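Local coordinates for protein SAM-dependent methyltransferase (Geobacter sulfurreducens, PDB 5BP7) that binds S-adenosyl-L-homocysteine and probably transfers methyl groups from S-adenosylmethionine to a substrate that is not identified, at residues G69-C75 with Q97-A102. Residues are numbered along the deposited sequence; the frame is centred on the assembly and turned at random.
Sequences GSGEMLC and QAKLRA. With SAH (S-adenosyl-L-homocysteine), chain D.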
loop_
_atom_site.group_PDB
_atom_site.type_symbol
_atom_site.label_atom_id
_atom_site.label_comp_id
_atom_site.label_asym_id
_atom_site.label_seq_id
_atom_site.Cartn_x
_atom_site.Cartn_y
_atom_site.Cartn_z
ATOM N N GLY A 69 -4.832 -2.564 -4.577
ATOM C CA GLY A 69 -5.178 -1.188 -4.943
ATOM C C GLY A 69 -5.685 -1.096 -6.363
ATOM O O GLY A 69 -6.557 -1.886 -6.760
ATOM N N SER A 70 -5.129 -0.150 -7.122
ATOM C CA SER A 70 -5.425 0.010 -8.529
ATOM C C SER A 70 -4.400 -0.733 -9.394
ATOM O O SER A 70 -4.221 -0.426 -10.570
ATOM C CB SER A 70 -5.508 1.488 -8.888
ATOM O OG SER A 70 -6.578 2.107 -8.172
ATOM N N GLY A 71 -3.716 -1.716 -8.804
ATOM C CA GLY A 71 -2.881 -2.656 -9.550
ATOM C C GLY A 71 -1.566 -2.148 -10.098
ATOM O O GLY A 71 -0.929 -2.842 -10.879
ATOM N N GLU A 72 -1.134 -0.950 -9.706
ATOM C CA GLU A 72 0.032 -0.326 -10.359
ATOM C C GLU A 72 1.322 -1.161 -10.255
ATOM O O GLU A 72 2.083 -1.269 -11.227
ATOM C CB GLU A 72 0.289 1.061 -9.811
ATOM C CG GLU A 72 1.268 1.884 -10.658
ATOM C CD GLU A 72 0.733 2.305 -12.021
ATOM O OE1 GLU A 72 -0.419 2.006 -12.380
ATOM O OE2 GLU A 72 1.475 2.973 -12.752
HETATM N N MSE A 73 1.545 -1.750 -9.089
HETATM C CA MSE A 73 2.728 -2.573 -8.853
HETATM C C MSE A 73 2.756 -3.747 -9.783
HETATM O O MSE A 73 3.745 -3.962 -10.494
HETATM C CB MSE A 73 2.777 -3.026 -7.400
HETATM C CG MSE A 73 4.135 -3.637 -7.050
HETATM SE SE MSE A 73 4.126 -4.136 -5.134
HETATM C CE MSE A 73 3.225 -5.863 -5.328
ATOM N N LEU A 74 1.662 -4.515 -9.809
ATOM C CA LEU A 74 1.587 -5.700 -10.666
ATOM C C LEU A 74 1.688 -5.337 -12.145
ATOM O O LEU A 74 2.422 -5.988 -12.897
ATOM C CB LEU A 74 0.307 -6.513 -10.391
ATOM C CG LEU A 74 0.303 -7.329 -9.092
ATOM C CD1 LEU A 74 -1.039 -8.021 -8.895
ATOM C CD2 LEU A 74 1.393 -8.384 -9.102
ATOM N N CYS A 75 0.958 -4.306 -12.554
ATOM C CA CYS A 75 0.920 -3.939 -13.957
ATOM C C CYS A 75 2.265 -3.458 -14.462
ATOM O O CYS A 75 2.749 -3.928 -15.494
ATOM C CB CYS A 75 -0.139 -2.870 -14.226
ATOM S SG CYS A 75 -1.840 -3.476 -14.128
ATOM N N GLN A 97 -10.224 -0.341 -12.065
ATOM C CA GLN A 97 -9.101 0.472 -12.517
ATOM C C GLN A 97 -7.856 -0.357 -12.819
ATOM O O GLN A 97 -7.141 -0.086 -13.787
ATOM C CB GLN A 97 -8.771 1.536 -11.493
ATOM C CG GLN A 97 -9.827 2.634 -11.361
ATOM C CD GLN A 97 -9.401 3.715 -10.381
ATOM O OE1 GLN A 97 -8.474 3.513 -9.567
ATOM N NE2 GLN A 97 -10.028 4.877 -10.475
ATOM N N ALA A 98 -7.628 -1.382 -11.995
ATOM C CA ALA A 98 -6.500 -2.301 -12.172
ATOM C C ALA A 98 -6.601 -3.044 -13.483
ATOM O O ALA A 98 -5.642 -3.100 -14.252
ATOM C CB ALA A 98 -6.422 -3.274 -11.013
ATOM N N LYS A 99 -7.781 -3.589 -13.743
ATOM C CA LYS A 99 -8.065 -4.251 -15.017
ATOM C C LYS A 99 -7.842 -3.347 -16.239
ATOM O O LYS A 99 -7.195 -3.774 -17.201
ATOM C CB LYS A 99 -9.495 -4.788 -15.032
ATOM C CG LYS A 99 -9.651 -5.998 -14.141
ATOM C CD LYS A 99 -11.106 -6.319 -13.847
ATOM C CE LYS A 99 -11.147 -7.638 -13.117
ATOM N NZ LYS A 99 -12.523 -8.011 -12.760
ATOM N N LEU A 100 -8.388 -2.129 -16.199
ATOM C CA LEU A 100 -8.142 -1.127 -17.247
ATOM C C LEU A 100 -6.653 -0.841 -17.434
ATOM O O LEU A 100 -6.160 -0.742 -18.558
ATOM C CB LEU A 100 -8.835 0.187 -16.930
ATOM C CG LEU A 100 -10.339 0.191 -17.158
ATOM C CD1 LEU A 100 -10.964 1.388 -16.461
ATOM C CD2 LEU A 100 -10.713 0.196 -18.640
ATOM N N ARG A 101 -5.940 -0.718 -16.322
ATOM C CA ARG A 101 -4.517 -0.457 -16.368
ATOM C C ARG A 101 -3.755 -1.585 -17.067
ATOM O O ARG A 101 -2.869 -1.326 -17.900
ATOM C CB ARG A 101 -3.971 -0.256 -14.948
ATOM C CG ARG A 101 -2.552 0.298 -14.852
ATOM C CD ARG A 101 -2.442 1.689 -15.460
ATOM N NE ARG A 101 -1.152 2.269 -15.110
ATOM C CZ ARG A 101 -0.385 3.010 -15.908
ATOM N NH1 ARG A 101 -0.751 3.312 -17.148
ATOM N NH2 ARG A 101 0.774 3.448 -15.453
ATOM N N ALA A 102 -4.096 -2.827 -16.724
ATOM C CA ALA A 102 -3.479 -4.000 -17.345
ATOM C C ALA A 102 -3.663 -4.020 -18.873
ATOM O O ALA A 102 -2.726 -4.292 -19.627
ATOM C CB ALA A 102 -4.041 -5.270 -16.737
HETATM N N SAH D . -0.825 -1.849 -2.227
HETATM C CA SAH D . -1.748 -0.872 -2.919
HETATM C CB SAH D . -2.921 -0.402 -2.040
HETATM C CG SAH D . -2.630 0.137 -0.638
HETATM S SD SAH D . -4.024 1.032 0.008
HETATM C C SAH D . -1.015 0.322 -3.467
HETATM O O SAH D . 0.175 0.515 -3.204
HETATM O OXT SAH D . -1.591 1.135 -4.204
HETATM C "C5'" SAH D . -4.958 -0.167 0.977
HETATM C "C4'" SAH D . -5.785 -1.044 0.038
HETATM O "O4'" SAH D . -6.241 -2.209 0.719
HETATM C "C3'" SAH D . -7.019 -0.354 -0.543
HETATM O "O3'" SAH D . -6.948 -0.445 -1.968
HETATM C "C2'" SAH D . -8.215 -1.122 -0.008
HETATM O "O2'" SAH D . -9.235 -1.271 -0.991
HETATM C "C1'" SAH D . -7.570 -2.459 0.286
HETATM N N9 SAH D . -8.134 -3.313 1.339
HETATM C C8 SAH D . -8.506 -2.965 2.608
HETATM N N7 SAH D . -8.925 -4.003 3.301
HETATM C C5 SAH D . -8.797 -5.085 2.433
HETATM C C6 SAH D . -9.079 -6.462 2.559
HETATM N N6 SAH D . -9.580 -6.994 3.696
HETATM N N1 SAH D . -8.846 -7.281 1.500
HETATM C C2 SAH D . -8.356 -6.748 0.365
HETATM N N3 SAH D . -8.062 -5.461 0.134
HETATM C C4 SAH D . -8.306 -4.666 1.222
#
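S70 and A98 bring the glycine-rich loop of a Rossmann-like methyltransferase fold against helix 92-104, their CA atoms 4.4 Å apart. This GxGxG-type loop follows strand 62-66 and leads into helix 72-81; the two helices are neighbours over strand 111-115, whose F113 touches both C75 and A98. The packing is tight along the backbone. The CA of A98 makes a CA-H...O contact of 3.4 Å with the carbonyl O of S70, and the A98 methyl lies 3.8 Å from the N of G71. G71, the N-cap of helix 72-81, lies against that methyl with a positive phi (73°). Next to the cofactor, G69 keeps its CA 3.5 Å from O3' of S-adenosylhomocysteine, while its N bonds to D89.

Toward solvent, where Q97 and R101 are partly exposed, the close backbone packing gives way to directed polar bonds. With OG beside its own backbone N (chi1 -63°), S70 donates to OE1 of Q97 over 2.7 Å, nearly in line with the amide C=O and in its plane. The same OG is hydrogen-bonded to H40, a residue of the cofactor site, and NE2 of Q97 holds the S35 carbonyl, so both polar ends are tied to the segment preceding helix 45-54. One turn further along, R101 meets E72 side-on: NE takes OE1 and NH2 takes OE2, each through a syn lone pair, with the two planes only 7° apart. This paired grip fixes the carboxylate's rotation, and E104 binds NH1. The positive charge of nearby R38 probably further favours the carboxylate form of E72. Beneath the salt bridge, on the buried side, SG of C75 rests 3.9 Å from the CB of A102.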